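Local coordinates for DUF269-containing protein (Cyanothece sp. ATCC 51142, PDB 3NJ2) that is of unknown function but is associated with nitrogen fixation in this cyanobacterium, as a member of the DUF269 family, at residues L30-P35 with W56-V61; Q42-Y47 with I89-R94. One frame throughout, in Å; residues are numbered along the deposited sequence.

Contact 1 (L30-P35 with W56-V61); sequences LVEQSP and WTDELV
Asp58 and Glu59, in the first turn of helix 58-62, face Val31 and Glu32 near the C-terminal end of helix 24-33. Thr57 is the N-cap of the shorter helix. Its OG1 accepts a weak hydrogen bond from Leu60 N, 3.4 Å away. Asp58 comes next. Its CB lies 3.8 Å from Val31 CG1, an apolar touch at the base of the acidic side chain. Its OD2 stands 3.3 Å from Glu32 OE1, and the two carboxylate planes are 18° apart. This is no hydrogen bond, because both atoms are acceptors. The Asp58 carboxylate has its partners elsewhere: OD1 forms a salt bridge with Arg45, and OD2 accepts a hydrogen bond from Gln38 NE2. A water bridges the segments. It accepts from Asp58 N at 2.9 Å and donates to Glu32 OE2 at 3.2 Å. Glu59 follows. Its chain bends at chi2 (79°), which brings OE2 alongside Val31, 3.7 Å from its CB, and on toward Glu32. The same OE2 comes within 2.9 Å of Glu32 OE2. Two carboxylates this close may well share a proton, and the ionisation of at least one is probably shifted. The helix N-terminus, and Arg45 on Asp58, may offset part of the negative charge. Val31 is buried, and Leu147 of helix 147-167 also touches it. Glu32 lies at the exposed margin. The arrangement is a capped helix N-terminus with acidic residues at its first two positions, docked against the last turn of a neighbouring helix.

Contact 2 (Q42-Y47 with I89-R94); sequences QQIRAY and ILCYFR
The guanidinium of Arg94 lies flat on the ring of Tyr47, with the planes 15° apart and the centres separated by 4.0 Å. NH1 sits over the middle of the ring, so this is a stacked cation-pi contact. No hydrogen bond crosses between the segments. The Arg94 chain is extended from CG to NE, which carries the flat group out to Tyr47. Leu90 covers the other guanidinium face, its CG 3.2 Å from the plane. Gln43 meets Arg94 nearer its backbone. Its chain bends at chi2 (-73°), and OE1 lies 3.3 Å from Arg94 CB. The same oxygen is in the plane of the Tyr47 ring, at its edge. These residues join two helices, 35-46 and 83-104, whose local axes cross at 132° and come within 9.0 Å. Cys91 points into the crossing, and its CA is 5.6 Å from that of Gln43. Its SG meets the Tyr47 ring obliquely, 5.1 Å from the centroid, as a sulfur-aromatic contact. Cys91 CB also touches Ile44 CD1, at 3.6 Å. Tyr65, from a loop, packs on both Ile44 and Cys91.

The centres of contacts 1 and 2 are about 13 Å apart. Their segments alternate along the chain: 30-35, 42-47, 56-61, then 89-94. Helix 35-46 joins them. It follows helix 24-33 of contact 1, with Ser34 as its N-cap, and its last turns form one side of contact 2. The two contacts also touch. Arg45 NH2 forms a salt bridge with Asp58 OD1 at 2.8 Å, and Val61 packs on Ile44. Helix 35-46 thus ties the outer helices 24-33 and 58-62 to the long helix 83-104; no role in nitrogen fixation can be assigned to it from this. Contact 2 lies nearer the centre of the chain, and contact 1 farther out.

Contact 1 (L30-P35 with W56-V61)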
loop_
_atom_site.group_PDB
_atom_site.type_symbol
_atom_site.label_atom_id
_atom_site.label_comp_id
_atom_site.label_asym_id
_atom_site.label_seq_id
_atom_site.Cartn_x
_atom_site.Cartn_y
_atom_site.Cartn_z
ATOM N N LEU B 30 -22.764 22.778 -4.060
ATOM C CA LEU B 30 -22.209 21.434 -4.354
ATOM C C LEU B 30 -21.358 20.974 -3.194
ATOM O O LEU B 30 -21.435 19.822 -2.757
ATOM C CB LEU B 30 -21.436 21.498 -5.728
ATOM C CG LEU B 30 -20.858 20.151 -6.121
ATOM C CD1 LEU B 30 -21.940 19.070 -6.312
ATOM C CD2 LEU B 30 -20.084 20.401 -7.407
ATOM N N VAL B 31 -20.524 21.869 -2.647
ATOM C CA VAL B 31 -19.597 21.440 -1.608
ATOM C C VAL B 31 -20.366 21.056 -0.363
ATOM O O VAL B 31 -20.034 20.121 0.293
ATOM C CB VAL B 31 -18.540 22.546 -1.293
ATOM C CG1 VAL B 31 -17.776 22.216 -0.023
ATOM C CG2 VAL B 31 -17.587 22.640 -2.515
ATOM N N GLU B 32 -21.422 21.816 -0.066
ATOM C CA GLU B 32 -22.128 21.587 1.210
ATOM C C GLU B 32 -23.177 20.433 1.105
ATOM O O GLU B 32 -23.525 19.851 2.150
ATOM C CB GLU B 32 -22.883 22.885 1.628
ATOM C CG GLU B 32 -21.984 24.083 1.873
ATOM C CD GLU B 32 -21.100 23.932 3.081
ATOM O OE1 GLU B 32 -21.454 23.168 4.008
ATOM O OE2 GLU B 32 -20.017 24.591 3.085
ATOM N N GLN B 33 -23.671 20.163 -0.099
ATOM C CA GLN B 33 -24.699 19.125 -0.343
ATOM C C GLN B 33 -24.112 17.727 -0.666
ATOM O O GLN B 33 -24.615 16.711 -0.254
ATOM C CB GLN B 33 -25.584 19.494 -1.507
ATOM C CG GLN B 33 -26.676 20.583 -1.215
ATOM C CD GLN B 33 -27.682 20.615 -2.360
ATOM O OE1 GLN B 33 -27.329 20.870 -3.479
ATOM N NE2 GLN B 33 -28.923 20.289 -2.069
ATOM N N SER B 34 -23.057 17.714 -1.467
ATOM C CA SER B 34 -22.525 16.414 -1.841
ATOM C C SER B 34 -22.045 15.526 -0.730
ATOM O O SER B 34 -21.217 15.935 0.038
ATOM C CB SER B 34 -21.353 16.640 -2.806
ATOM O OG SER B 34 -20.627 15.405 -2.978
ATOM N N PRO B 35 -22.537 14.266 -0.606
ATOM C CA PRO B 35 -22.014 13.429 0.496
ATOM C C PRO B 35 -20.502 13.159 0.302
ATOM O O PRO B 35 -19.816 13.068 1.262
ATOM C CB PRO B 35 -22.841 12.141 0.381
ATOM C CG PRO B 35 -24.148 12.664 -0.146
ATOM C CD PRO B 35 -23.797 13.712 -1.191
ATOM N N TRP B 56 -11.785 28.441 8.507
ATOM C CA TRP B 56 -12.123 28.622 7.086
ATOM C C TRP B 56 -13.284 27.739 6.627
ATOM O O TRP B 56 -13.516 26.702 7.234
ATOM C CB TRP B 56 -10.924 28.309 6.134
ATOM C CG TRP B 56 -9.642 29.108 6.515
ATOM C CD1 TRP B 56 -8.453 28.629 7.061
ATOM C CD2 TRP B 56 -9.469 30.522 6.388
ATOM N NE1 TRP B 56 -7.578 29.689 7.280
ATOM C CE2 TRP B 56 -8.183 30.829 6.839
ATOM C CE3 TRP B 56 -10.279 31.553 5.855
ATOM C CZ2 TRP B 56 -7.676 32.156 6.848
ATOM C CZ3 TRP B 56 -9.808 32.847 5.886
ATOM C CH2 TRP B 56 -8.481 33.121 6.322
ATOM N N THR B 57 -13.978 28.207 5.588
ATOM C CA THR B 57 -15.058 27.423 5.022
ATOM C C THR B 57 -14.659 26.109 4.431
ATOM O O THR B 57 -13.496 25.941 3.998
ATOM C CB THR B 57 -15.859 28.172 3.969
ATOM O OG1 THR B 57 -15.097 28.540 2.863
ATOM C CG2 THR B 57 -16.356 29.480 4.537
ATOM N N ASP B 58 -15.654 25.252 4.290
ATOM C CA ASP B 58 -15.426 24.001 3.542
ATOM C C ASP B 58 -14.871 24.243 2.160
ATOM O O ASP B 58 -14.066 23.454 1.735
ATOM C CB ASP B 58 -16.722 23.169 3.472
ATOM C CG ASP B 58 -17.235 22.712 4.835
ATOM O OD1 ASP B 58 -16.585 22.739 5.940
ATOM O OD2 ASP B 58 -18.396 22.169 4.770
ATOM N N GLU B 59 -15.345 25.253 1.456
ATOM C CA GLU B 59 -14.961 25.505 0.068
ATOM C C GLU B 59 -13.471 25.785 0.041
ATOM O O GLU B 59 -12.704 25.334 -0.870
ATOM C CB GLU B 59 -15.757 26.751 -0.422
ATOM C CG GLU B 59 -17.213 26.379 -0.661
ATOM C CD GLU B 59 -18.150 26.284 0.596
ATOM O OE1 GLU B 59 -17.872 26.799 1.689
ATOM O OE2 GLU B 59 -19.254 25.694 0.469
ATOM N N LEU B 60 -12.997 26.576 0.989
ATOM C CA LEU B 60 -11.581 26.910 0.997
ATOM C C LEU B 60 -10.717 25.686 1.301
ATOM O O LEU B 60 -9.579 25.489 0.728
ATOM C CB LEU B 60 -11.299 27.989 2.038
ATOM C CG LEU B 60 -9.981 28.693 1.887
ATOM C CD1 LEU B 60 -9.611 29.158 0.434
ATOM C CD2 LEU B 60 -9.895 29.904 2.919
ATOM N N VAL B 61 -11.206 24.850 2.198
ATOM C CA VAL B 61 -10.509 23.651 2.629
ATOM C C VAL B 61 -10.257 22.665 1.479
ATOM O O VAL B 61 -9.110 22.108 1.402
ATOM C CB VAL B 61 -11.176 23.048 3.900
ATOM C CG1 VAL B 61 -10.628 21.631 4.175
ATOM C CG2 VAL B 61 -10.913 24.009 5.096
HETATM O O HOH W 1 -18.245 25.962 5.404
#

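Contact 2 (Q42-Y47 with I89-R94)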
loop_
_atom_site.group_PDB
_atom_site.type_symbol
_atom_site.label_atom_id
_atom_site.label_comp_id
_atom_site.label_asym_id
_atom_site.label_seq_id
_atom_site.Cartn_x
_atom_site.Cartn_y
_atom_site.Cartn_z
ATOM N N GLN B 42 -14.518 16.469 5.721
ATOM C CA GLN B 42 -14.330 15.799 7.046
ATOM C C GLN B 42 -12.921 15.210 7.220
ATOM O O GLN B 42 -12.242 15.375 8.244
ATOM C CB GLN B 42 -15.380 14.756 7.263
ATOM C CG GLN B 42 -15.258 14.001 8.591
ATOM C CD GLN B 42 -16.247 12.808 8.668
ATOM O OE1 GLN B 42 -16.871 12.400 7.652
ATOM N NE2 GLN B 42 -16.352 12.217 9.858
ATOM N N GLN B 43 -12.436 14.495 6.194
ATOM C CA GLN B 43 -11.129 13.908 6.307
ATOM C C GLN B 43 -10.031 14.966 6.362
ATOM O O GLN B 43 -9.157 14.873 7.146
ATOM C CB GLN B 43 -10.873 12.882 5.143
ATOM C CG GLN B 43 -11.890 11.714 5.201
ATOM C CD GLN B 43 -11.607 10.748 6.375
ATOM O OE1 GLN B 43 -10.461 10.523 6.729
ATOM N NE2 GLN B 43 -12.643 10.196 6.945
ATOM N N ILE B 44 -10.112 15.983 5.530
ATOM C CA ILE B 44 -9.075 17.049 5.472
ATOM C C ILE B 44 -8.968 17.679 6.895
ATOM O O ILE B 44 -7.861 17.911 7.421
ATOM C CB ILE B 44 -9.338 18.147 4.373
ATOM C CG1 ILE B 44 -9.180 17.578 2.951
ATOM C CG2 ILE B 44 -8.308 19.266 4.547
ATOM C CD1 ILE B 44 -7.692 17.213 2.601
ATOM N N ARG B 45 -10.135 17.939 7.502
ATOM C CA ARG B 45 -10.147 18.579 8.842
ATOM C C ARG B 45 -9.638 17.686 9.931
ATOM O O ARG B 45 -9.110 18.136 10.974
ATOM C CB ARG B 45 -11.558 19.070 9.185
ATOM C CG ARG B 45 -12.048 20.219 8.192
ATOM C CD ARG B 45 -13.371 20.829 8.679
ATOM N NE ARG B 45 -14.032 21.882 7.877
ATOM C CZ ARG B 45 -13.618 23.150 7.803
ATOM N NH1 ARG B 45 -12.594 23.534 8.552
ATOM N NH2 ARG B 45 -14.227 23.953 6.975
ATOM N N ALA B 46 -9.806 16.388 9.733
ATOM C CA ALA B 46 -9.403 15.411 10.740
ATOM C C ALA B 46 -7.877 15.244 10.755
ATOM O O ALA B 46 -7.333 14.743 11.729
ATOM C CB ALA B 46 -10.108 14.067 10.414
ATOM N N TYR B 47 -7.201 15.646 9.675
ATOM C CA TYR B 47 -5.764 15.440 9.530
ATOM C C TYR B 47 -5.008 16.749 9.454
ATOM O O TYR B 47 -4.227 17.031 8.525
ATOM C CB TYR B 47 -5.448 14.448 8.379
ATOM C CG TYR B 47 -5.942 13.036 8.690
ATOM C CD1 TYR B 47 -5.175 12.141 9.460
ATOM C CD2 TYR B 47 -7.171 12.580 8.200
ATOM C CE1 TYR B 47 -5.615 10.864 9.719
ATOM C CE2 TYR B 47 -7.659 11.306 8.474
ATOM C CZ TYR B 47 -6.867 10.431 9.253
ATOM O OH TYR B 47 -7.364 9.177 9.522
ATOM N N ILE B 89 -3.953 13.172 -1.389
ATOM C CA ILE B 89 -4.375 11.945 -2.034
ATOM C C ILE B 89 -4.819 10.957 -0.947
ATOM O O ILE B 89 -5.868 10.290 -1.201
ATOM C CB ILE B 89 -3.162 11.304 -2.731
ATOM C CG1 ILE B 89 -2.614 12.242 -3.748
ATOM C CG2 ILE B 89 -3.566 9.926 -3.406
ATOM C CD1 ILE B 89 -1.307 11.784 -4.415
ATOM N N LEU B 90 -4.174 10.847 0.237
ATOM C CA LEU B 90 -4.649 9.951 1.305
ATOM C C LEU B 90 -6.055 10.350 1.748
ATOM O O LEU B 90 -6.933 9.473 1.839
ATOM C CB LEU B 90 -3.650 10.016 2.448
ATOM C CG LEU B 90 -3.507 8.914 3.462
ATOM C CD1 LEU B 90 -3.532 7.526 2.811
ATOM C CD2 LEU B 90 -2.129 9.172 4.082
ATOM N N CYS B 91 -6.313 11.652 1.843
ATOM C CA CYS B 91 -7.629 12.085 2.300
ATOM C C CYS B 91 -8.737 11.820 1.317
ATOM O O CYS B 91 -9.860 11.412 1.719
ATOM C CB CYS B 91 -7.631 13.567 2.675
ATOM S SG CYS B 91 -6.779 13.863 4.317
ATOM N N TYR B 92 -8.429 11.919 0.021
ATOM C CA TYR B 92 -9.338 11.525 -1.058
ATOM C C TYR B 92 -9.729 10.084 -0.932
ATOM O O TYR B 92 -10.961 9.736 -0.884
ATOM C CB TYR B 92 -8.649 11.812 -2.412
ATOM C CG TYR B 92 -9.443 11.466 -3.629
ATOM C CD1 TYR B 92 -10.499 12.306 -4.085
ATOM C CD2 TYR B 92 -9.132 10.347 -4.375
ATOM C CE1 TYR B 92 -11.227 12.018 -5.261
ATOM C CE2 TYR B 92 -9.804 10.097 -5.541
ATOM C CZ TYR B 92 -10.859 10.931 -5.961
ATOM O OH TYR B 92 -11.548 10.605 -7.091
ATOM N N PHE B 93 -8.746 9.202 -0.777
ATOM C CA PHE B 93 -9.078 7.775 -0.654
ATOM C C PHE B 93 -9.743 7.419 0.664
ATOM O O PHE B 93 -10.551 6.490 0.693
ATOM C CB PHE B 93 -7.914 6.870 -1.106
ATOM C CG PHE B 93 -7.694 6.972 -2.611
ATOM C CD1 PHE B 93 -8.542 6.251 -3.450
ATOM C CD2 PHE B 93 -6.633 7.766 -3.174
ATOM C CE1 PHE B 93 -8.392 6.417 -4.760
ATOM C CE2 PHE B 93 -6.516 7.937 -4.541
ATOM C CZ PHE B 93 -7.407 7.239 -5.337
ATOM N N ARG B 94 -9.355 8.135 1.745
ATOM C CA ARG B 94 -10.065 7.916 3.042
ATOM C C ARG B 94 -11.494 8.379 2.960
ATOM O O ARG B 94 -12.390 7.787 3.679
ATOM C CB ARG B 94 -9.387 8.731 4.133
ATOM C CG ARG B 94 -8.029 8.043 4.599
ATOM C CD ARG B 94 -7.230 9.119 5.385
ATOM N NE ARG B 94 -6.038 8.494 5.955
ATOM C CZ ARG B 94 -4.949 9.156 6.366
ATOM N NH1 ARG B 94 -4.855 10.491 6.242
ATOM N NH2 ARG B 94 -3.928 8.463 6.830
#